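Local coordinates for protein 2,3-dehydroadipyl-CoA hydratase (Escherichia coli, PDB 4FZW) that catalyses the reversible hydration of 2,3-dehydroadipyl-CoA to 3-hydroxyadipyl-CoA in the bacterial breakdown of phenylacetate, at residues D82-P85 / Q86-R90; L107-G110 / C111-A114; Q92-N95 / K96-A100. All coordinates share one frame; numbering follows the deposited sequence.

Contact 1: residues D82-P85 / Q86-R90; sequences DTRP and QLWAR. With GOL (glycerol), chain G.
The Trp88 indole turns its edge to Arg84 and Pro85: Arg84 O lies near the ring plane, 3.1 Å from Trp88 CD1, and Pro85 CA sits at the rim too. The O3 hydroxyl of a bound glycerol, probably from the crystallisation liquor, is at that edge as well. It also lies in the plane of the Arg84 guanidinium, and two N-H groups converge on it: the hydrogen bond from Arg84 NE to glycerol O3 is 2.9 Å long and nearly straight (172°), while the one from Trp88 NE1 to O3 is longer, 3.3 Å, and more bent. The bend of the Arg84 chain at chi3 (110°) swings NE toward this hydroxyl, and NH2 hydrogen-bonds to Leu29 O. Along the backbone, helical bonds run from Trp88 N to Arg84 O (3.1 Å) and from Ala89 N to Pro85 O. A phenylalanine in place of Trp88 would probably leave glycerol O3 with Arg84 NE as its one donor from this helix and thin the packing against Leu34 and Leu116. Ahead of the helix, Asp82 OD1 takes the Arg84 N-H from above its carboxylate plane (2.9 Å, 175°), while OD2 forms a salt bridge with Lys74. The whole is a side-chain-capped helix start, an Asx turn leading into helix 84-92, beside a pocket where Gly140 N and Glu132 also bind the glycerol.

Contact 2: residues L107-G110 / C111-A114; sequences LGAG and CELA
Glu112 lies along the start of its own helix, against Gly108 and Ala109. Its CB is 3.6 Å from Gly108 O and about as near to Ala109 O. CG stands beside the backbone N and anti to the carbonyl carbon (chi1 -75°), which sends the chain toward the helix's beginning, and CG keeps close to Gly108 O. CD follows at 3.9 Å from Gly108 O, and at the tip OE1 comes to 3.5 Å from Ala109 CA. The two carboxylate oxygens then part company: OE1 makes a weak hydrogen bond to a bound glycerol, whereas OE2 accepts from both Ala141 N and Gly143 N, two backbone donors that fix the rotation of the group. The backbone below is regular. Glu112 N reaches Gly108 O at 2.9 Å and 176°, and Leu113 N and Ala114 N repeat the pattern to Ala109 O and Gly110 O. Cys111 leans in through CB, 3.5 Å from Gly108 O. Gly108 holds the N-cap position with a positive phi (53°), a backbone shape that lets strand 105-107 turn straight into the helix; Gly110 N closes that turn on Leu107 O (2.9 Å). A glycine-rich turn opening a buried helix beside the ligand pocket is a crotonase-fold feature, and as in relatives, a peptide N-H at this helix start probably contributes to the oxyanion hole for the thioester carbonyl.

Contact 3: residues Q92-N95 / K96-A100; sequences QAFN and KPLIA
Phe94 packs its ring against the backbone and CB of Lys96, and this is the dense half of the contact. A first torsion of 177° sets the Phe94 ring beside its own carbonyl carbon and over the following residues, where Lys96 N stands 3.6 Å above one face, displaced toward the rim, and Lys96 CB comes to 3.4 Å from Phe94 CZ. Pro97 O lies at the ring edge, in its plane, and Leu98 CB adds an apolar touch 4.2 Å from Phe94 CD2. Leu41 and Ala44 of helix 31-46 press on the same phenyl ring. The looser half belongs to Asn95, which is partly exposed: its side chain runs alongside that of Lys96, pointing the same way, with OD1 3.5 Å from Lys96 CG. The extended lysine leads away from the turn, and NZ ends on Ala44 O and Ile50 O. No hydrogen bond joins the two segments directly; the ring packs across the bend, and Lys209 NZ bridges it by binding both Phe94 O and Lys96 O. The chemistry is that of a ring laid against the chain's own backbone, with the lysine amine and the carbonyl oxygens of Phe94 and Lys96 bonded to partners from elsewhere in the same subunit.

How the contacts relate
Contact 1 lies at the surface, contacts 2 and 3 are buried, and their centres stand about 15 Å apart pairwise. Contacts 1 and 2 are both helix starts, one capped by an aspartate side chain and the other by a glycine turn, and both offer polar groups to bound glycerol. They meet directly, Trp88 CH2 packing 3.6 Å from Ala109 O. Contact 3 is different: a helix-to-strand bend with no hydrogen bond between its halves, following helix 84-92 of contact 1 into central-sheet strand 98-102. It reaches contact 2 through Ala100 CB, 4.1 Å from Ala114 CA. Polar groups turned to glycerol mark contacts 1 and 2, whereas contact 3 combines ring packing with bonds to other parts of the same chain.

Contact 1: residues D82-P85 / Q86-R90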
loop_
_atom_site.group_PDB
_atom_site.type_symbol
_atom_site.label_atom_id
_atom_site.label_comp_id
_atom_site.label_asym_id
_atom_site.label_seq_id
_atom_site.Cartn_x
_atom_site.Cartn_y
_atom_site.Cartn_z
ATOM N N ASP B 82 4.700 4.348 -27.011
ATOM C CA ASP B 82 3.367 4.108 -27.562
ATOM C C ASP B 82 2.282 4.962 -26.907
ATOM O O ASP B 82 2.308 5.205 -25.702
ATOM C CB ASP B 82 3.001 2.624 -27.431
ATOM C CG ASP B 82 1.777 2.241 -28.248
ATOM O OD1 ASP B 82 1.014 3.134 -28.665
ATOM O OD2 ASP B 82 1.575 1.033 -28.466
ATOM N N THR B 83 1.317 5.391 -27.716
ATOM C CA THR B 83 0.199 6.210 -27.251
ATOM C C THR B 83 -0.860 5.413 -26.491
ATOM O O THR B 83 -1.502 5.936 -25.577
ATOM C CB THR B 83 -0.498 6.909 -28.442
ATOM O OG1 THR B 83 -1.518 7.789 -27.954
ATOM C CG2 THR B 83 -1.120 5.877 -29.387
ATOM N N ARG B 84 -1.019 4.146 -26.870
ATOM C CA ARG B 84 -2.125 3.298 -26.400
ATOM C C ARG B 84 -2.347 3.238 -24.883
ATOM O O ARG B 84 -3.482 3.307 -24.421
ATOM C CB ARG B 84 -1.986 1.879 -26.952
ATOM C CG ARG B 84 -2.679 1.649 -28.284
ATOM C CD ARG B 84 -2.413 0.242 -28.784
ATOM N NE ARG B 84 -3.605 -0.591 -28.721
ATOM C CZ ARG B 84 -4.545 -0.598 -29.658
ATOM N NH1 ARG B 84 -4.424 0.194 -30.715
ATOM N NH2 ARG B 84 -5.603 -1.387 -29.538
ATOM N N PRO B 85 -1.264 3.094 -24.105
ATOM C CA PRO B 85 -1.443 2.980 -22.656
ATOM C C PRO B 85 -2.172 4.152 -22.000
ATOM O O PRO B 85 -2.915 3.934 -21.039
ATOM C CB PRO B 85 -0.012 2.847 -22.154
ATOM C CG PRO B 85 0.650 2.052 -23.263
ATOM C CD PRO B 85 0.074 2.632 -24.525
ATOM N N GLN B 86 -1.998 5.361 -22.521
ATOM C CA GLN B 86 -2.650 6.536 -21.946
ATOM C C GLN B 86 -4.123 6.590 -22.356
ATOM O O GLN B 86 -4.941 7.195 -21.669
ATOM C CB GLN B 86 -1.938 7.815 -22.401
ATOM C CG GLN B 86 -2.148 8.071 -23.891
ATOM C CD GLN B 86 -1.495 9.335 -24.403
ATOM O OE1 GLN B 86 -0.570 9.888 -23.785
ATOM N NE2 GLN B 86 -1.973 9.802 -25.559
ATOM N N LEU B 87 -4.461 5.969 -23.483
ATOM C CA LEU B 87 -5.873 5.840 -23.884
ATOM C C LEU B 87 -6.606 4.899 -22.931
ATOM O O LEU B 87 -7.709 5.198 -22.465
ATOM C CB LEU B 87 -5.995 5.336 -25.315
ATOM C CG LEU B 87 -5.281 6.125 -26.408
ATOM C CD1 LEU B 87 -5.646 5.560 -27.779
ATOM C CD2 LEU B 87 -5.637 7.605 -26.303
ATOM N N TRP B 88 -5.972 3.771 -22.622
ATOM C CA TRP B 88 -6.489 2.858 -21.597
ATOM C C TRP B 88 -6.723 3.565 -20.250
ATOM O O TRP B 88 -7.757 3.354 -19.620
ATOM C CB TRP B 88 -5.576 1.625 -21.445
ATOM C CG TRP B 88 -5.692 0.664 -22.620
ATOM C CD1 TRP B 88 -4.892 0.613 -23.727
ATOM C CD2 TRP B 88 -6.689 -0.360 -22.803
ATOM N NE1 TRP B 88 -5.318 -0.381 -24.578
ATOM C CE2 TRP B 88 -6.418 -0.992 -24.035
ATOM C CE3 TRP B 88 -7.782 -0.801 -22.037
ATOM C CZ2 TRP B 88 -7.204 -2.048 -24.526
ATOM C CZ3 TRP B 88 -8.561 -1.853 -22.529
ATOM C CH2 TRP B 88 -8.263 -2.462 -23.760
ATOM N N ALA B 89 -5.790 4.419 -19.817
ATOM C CA ALA B 89 -5.963 5.123 -18.535
ATOM C C ALA B 89 -7.032 6.189 -18.643
ATOM O O ALA B 89 -7.691 6.508 -17.662
ATOM C CB ALA B 89 -4.652 5.735 -18.022
ATOM N N ARG B 90 -7.211 6.747 -19.833
ATOM C CA ARG B 90 -8.301 7.703 -20.009
ATOM C C ARG B 90 -9.658 7.005 -20.005
ATOM O O ARG B 90 -10.630 7.574 -19.522
ATOM C CB ARG B 90 -8.114 8.564 -21.264
ATOM C CG ARG B 90 -7.046 9.636 -21.102
ATOM C CD ARG B 90 -6.490 10.071 -22.436
ATOM N NE ARG B 90 -7.416 10.946 -23.142
ATOM C CZ ARG B 90 -7.099 11.624 -24.235
ATOM N NH1 ARG B 90 -5.870 11.533 -24.735
ATOM N NH2 ARG B 90 -8.009 12.389 -24.820
HETATM C C1 GOL G . -3.056 -6.288 -26.237
HETATM O O1 GOL G . -2.939 -6.654 -24.877
HETATM C C2 GOL G . -2.866 -4.802 -26.454
HETATM O O2 GOL G . -1.573 -4.378 -26.747
HETATM C C3 GOL G . -4.023 -3.925 -26.889
HETATM O O3 GOL G . -3.855 -2.572 -26.552
#

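Contact 2: residues L107-G110 / C111-A114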
loop_
_atom_site.group_PDB
_atom_site.type_symbol
_atom_site.label_atom_id
_atom_site.label_comp_id
_atom_site.label_asym_id
_atom_site.label_seq_id
_atom_site.Cartn_x
_atom_site.Cartn_y
_atom_site.Cartn_z
ATOM N N LEU B 107 -11.865 -11.560 -26.283
ATOM C CA LEU B 107 -10.513 -12.119 -26.154
ATOM C C LEU B 107 -9.462 -11.016 -26.162
ATOM O O LEU B 107 -9.655 -9.992 -26.816
ATOM C CB LEU B 107 -10.238 -13.116 -27.280
ATOM C CG LEU B 107 -11.265 -14.231 -27.471
ATOM C CD1 LEU B 107 -10.958 -14.955 -28.760
ATOM C CD2 LEU B 107 -11.265 -15.202 -26.311
ATOM N N GLY B 108 -8.354 -11.229 -25.453
ATOM C CA GLY B 108 -7.279 -10.235 -25.384
ATOM C C GLY B 108 -7.761 -8.852 -24.960
ATOM O O GLY B 108 -8.325 -8.696 -23.875
ATOM N N ALA B 109 -7.579 -7.856 -25.820
ATOM C CA ALA B 109 -7.991 -6.489 -25.499
ATOM C C ALA B 109 -9.494 -6.434 -25.212
ATOM O O ALA B 109 -9.967 -5.590 -24.413
ATOM C CB ALA B 109 -7.639 -5.556 -26.633
ATOM N N GLY B 110 -10.238 -7.322 -25.883
ATOM C CA GLY B 110 -11.658 -7.437 -25.659
ATOM C C GLY B 110 -11.986 -7.853 -24.227
ATOM O O GLY B 110 -12.874 -7.276 -23.591
ATOM N N CYS B 111 -11.290 -8.862 -23.714
ATOM C CA CYS B 111 -11.497 -9.237 -22.333
ATOM C C CYS B 111 -11.065 -8.084 -21.448
ATOM O O CYS B 111 -11.796 -7.707 -20.533
ATOM C CB CYS B 111 -10.716 -10.490 -21.980
ATOM S SG CYS B 111 -10.997 -11.049 -20.294
ATOM N N GLU B 112 -9.881 -7.524 -21.735
ATOM C CA GLU B 112 -9.327 -6.391 -20.978
ATOM C C GLU B 112 -10.264 -5.209 -20.935
ATOM O O GLU B 112 -10.446 -4.614 -19.885
ATOM C CB GLU B 112 -7.942 -5.980 -21.503
ATOM C CG GLU B 112 -6.897 -6.974 -21.071
ATOM C CD GLU B 112 -5.597 -6.829 -21.780
ATOM O OE1 GLU B 112 -5.585 -6.387 -22.952
ATOM O OE2 GLU B 112 -4.572 -7.173 -21.152
ATOM N N LEU B 113 -10.877 -4.893 -22.075
ATOM C CA LEU B 113 -11.917 -3.866 -22.126
ATOM C C LEU B 113 -13.018 -4.166 -21.120
ATOM O O LEU B 113 -13.330 -3.340 -20.276
ATOM C CB LEU B 113 -12.493 -3.745 -23.536
ATOM C CG LEU B 113 -13.588 -2.693 -23.768
ATOM C CD1 LEU B 113 -13.064 -1.276 -23.370
ATOM C CD2 LEU B 113 -14.118 -2.701 -25.215
ATOM N N ALA B 114 -13.587 -5.367 -21.196
ATOM C CA ALA B 114 -14.689 -5.766 -20.311
ATOM C C ALA B 114 -14.320 -5.718 -18.811
ATOM O O ALA B 114 -15.061 -5.172 -17.996
ATOM C CB ALA B 114 -15.209 -7.136 -20.719
#

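Contact 3: residues Q92-N95 / K96-A100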
loop_
_atom_site.group_PDB
_atom_site.type_symbol
_atom_site.label_atom_id
_atom_site.label_comp_id
_atom_site.label_asym_id
_atom_site.label_seq_id
_atom_site.Cartn_x
_atom_site.Cartn_y
_atom_site.Cartn_z
ATOM N N GLN B 92 -10.393 4.251 -18.239
ATOM C CA GLN B 92 -10.595 3.942 -16.835
ATOM C C GLN B 92 -10.948 5.160 -15.990
ATOM O O GLN B 92 -11.488 5.022 -14.907
ATOM C CB GLN B 92 -9.342 3.285 -16.257
ATOM C CG GLN B 92 -9.228 3.467 -14.754
ATOM C CD GLN B 92 -8.098 2.686 -14.164
ATOM O OE1 GLN B 92 -8.288 1.544 -13.711
ATOM N NE2 GLN B 92 -6.898 3.292 -14.150
ATOM N N ALA B 93 -10.638 6.353 -16.481
ATOM C CA ALA B 93 -10.887 7.568 -15.723
ATOM C C ALA B 93 -12.314 8.056 -15.950
ATOM O O ALA B 93 -12.783 8.988 -15.295
ATOM C CB ALA B 93 -9.861 8.649 -16.094
ATOM N N PHE B 94 -13.014 7.409 -16.874
ATOM C CA PHE B 94 -14.419 7.711 -17.069
ATOM C C PHE B 94 -15.100 7.615 -15.707
ATOM O O PHE B 94 -14.982 6.609 -15.017
ATOM C CB PHE B 94 -15.046 6.751 -18.086
ATOM C CG PHE B 94 -16.528 6.964 -18.299
ATOM C CD1 PHE B 94 -16.999 8.100 -18.940
ATOM C CD2 PHE B 94 -17.447 6.028 -17.868
ATOM C CE1 PHE B 94 -18.361 8.301 -19.142
ATOM C CE2 PHE B 94 -18.821 6.224 -18.069
ATOM C CZ PHE B 94 -19.274 7.364 -18.711
ATOM N N ASN B 95 -15.803 8.672 -15.318
ATOM C CA ASN B 95 -16.265 8.820 -13.941
ATOM C C ASN B 95 -17.694 8.306 -13.710
ATOM O O ASN B 95 -18.176 8.296 -12.579
ATOM C CB ASN B 95 -16.140 10.291 -13.516
ATOM C CG ASN B 95 -17.098 11.215 -14.289
ATOM O OD1 ASN B 95 -17.558 10.891 -15.379
ATOM N ND2 ASN B 95 -17.389 12.368 -13.717
ATOM N N LYS B 96 -18.370 7.894 -14.785
ATOM C CA LYS B 96 -19.736 7.373 -14.681
ATOM C C LYS B 96 -19.812 5.852 -14.834
ATOM O O LYS B 96 -18.909 5.232 -15.394
ATOM C CB LYS B 96 -20.662 8.059 -15.684
ATOM C CG LYS B 96 -20.800 9.560 -15.455
ATOM C CD LYS B 96 -21.619 10.218 -16.557
ATOM C CE LYS B 96 -21.459 11.735 -16.497
ATOM N NZ LYS B 96 -22.352 12.452 -17.460
ATOM N N PRO B 97 -20.885 5.248 -14.304
ATOM C CA PRO B 97 -21.064 3.791 -14.419
ATOM C C PRO B 97 -20.924 3.280 -15.852
ATOM O O PRO B 97 -21.459 3.859 -16.797
ATOM C CB PRO B 97 -22.479 3.577 -13.901
ATOM C CG PRO B 97 -22.590 4.648 -12.822
ATOM C CD PRO B 97 -21.870 5.855 -13.392
ATOM N N LEU B 98 -20.185 2.191 -16.002
ATOM C CA LEU B 98 -19.844 1.674 -17.312
ATOM C C LEU B 98 -20.116 0.181 -17.319
ATOM O O LEU B 98 -19.483 -0.595 -16.589
ATOM C CB LEU B 98 -18.373 1.968 -17.628
ATOM C CG LEU B 98 -17.806 1.684 -19.018
ATOM C CD1 LEU B 98 -18.565 2.407 -20.112
ATOM C CD2 LEU B 98 -16.337 2.063 -19.044
ATOM N N ILE B 99 -21.074 -0.210 -18.150
ATOM C CA ILE B 99 -21.489 -1.596 -18.247
ATOM C C ILE B 99 -21.060 -2.198 -19.595
ATOM O O ILE B 99 -21.276 -1.605 -20.667
ATOM C CB ILE B 99 -23.015 -1.749 -17.999
ATOM C CG1 ILE B 99 -23.375 -1.261 -16.583
ATOM C CG2 ILE B 99 -23.430 -3.201 -18.156
ATOM C CD1 ILE B 99 -24.832 -0.850 -16.408
ATOM N N ALA B 100 -20.417 -3.359 -19.532
ATOM C CA ALA B 100 -20.040 -4.083 -20.730
ATOM C C ALA B 100 -21.086 -5.164 -20.956
ATOM O O ALA B 100 -21.273 -6.022 -20.096
ATOM C CB ALA B 100 -18.674 -4.710 -20.562
#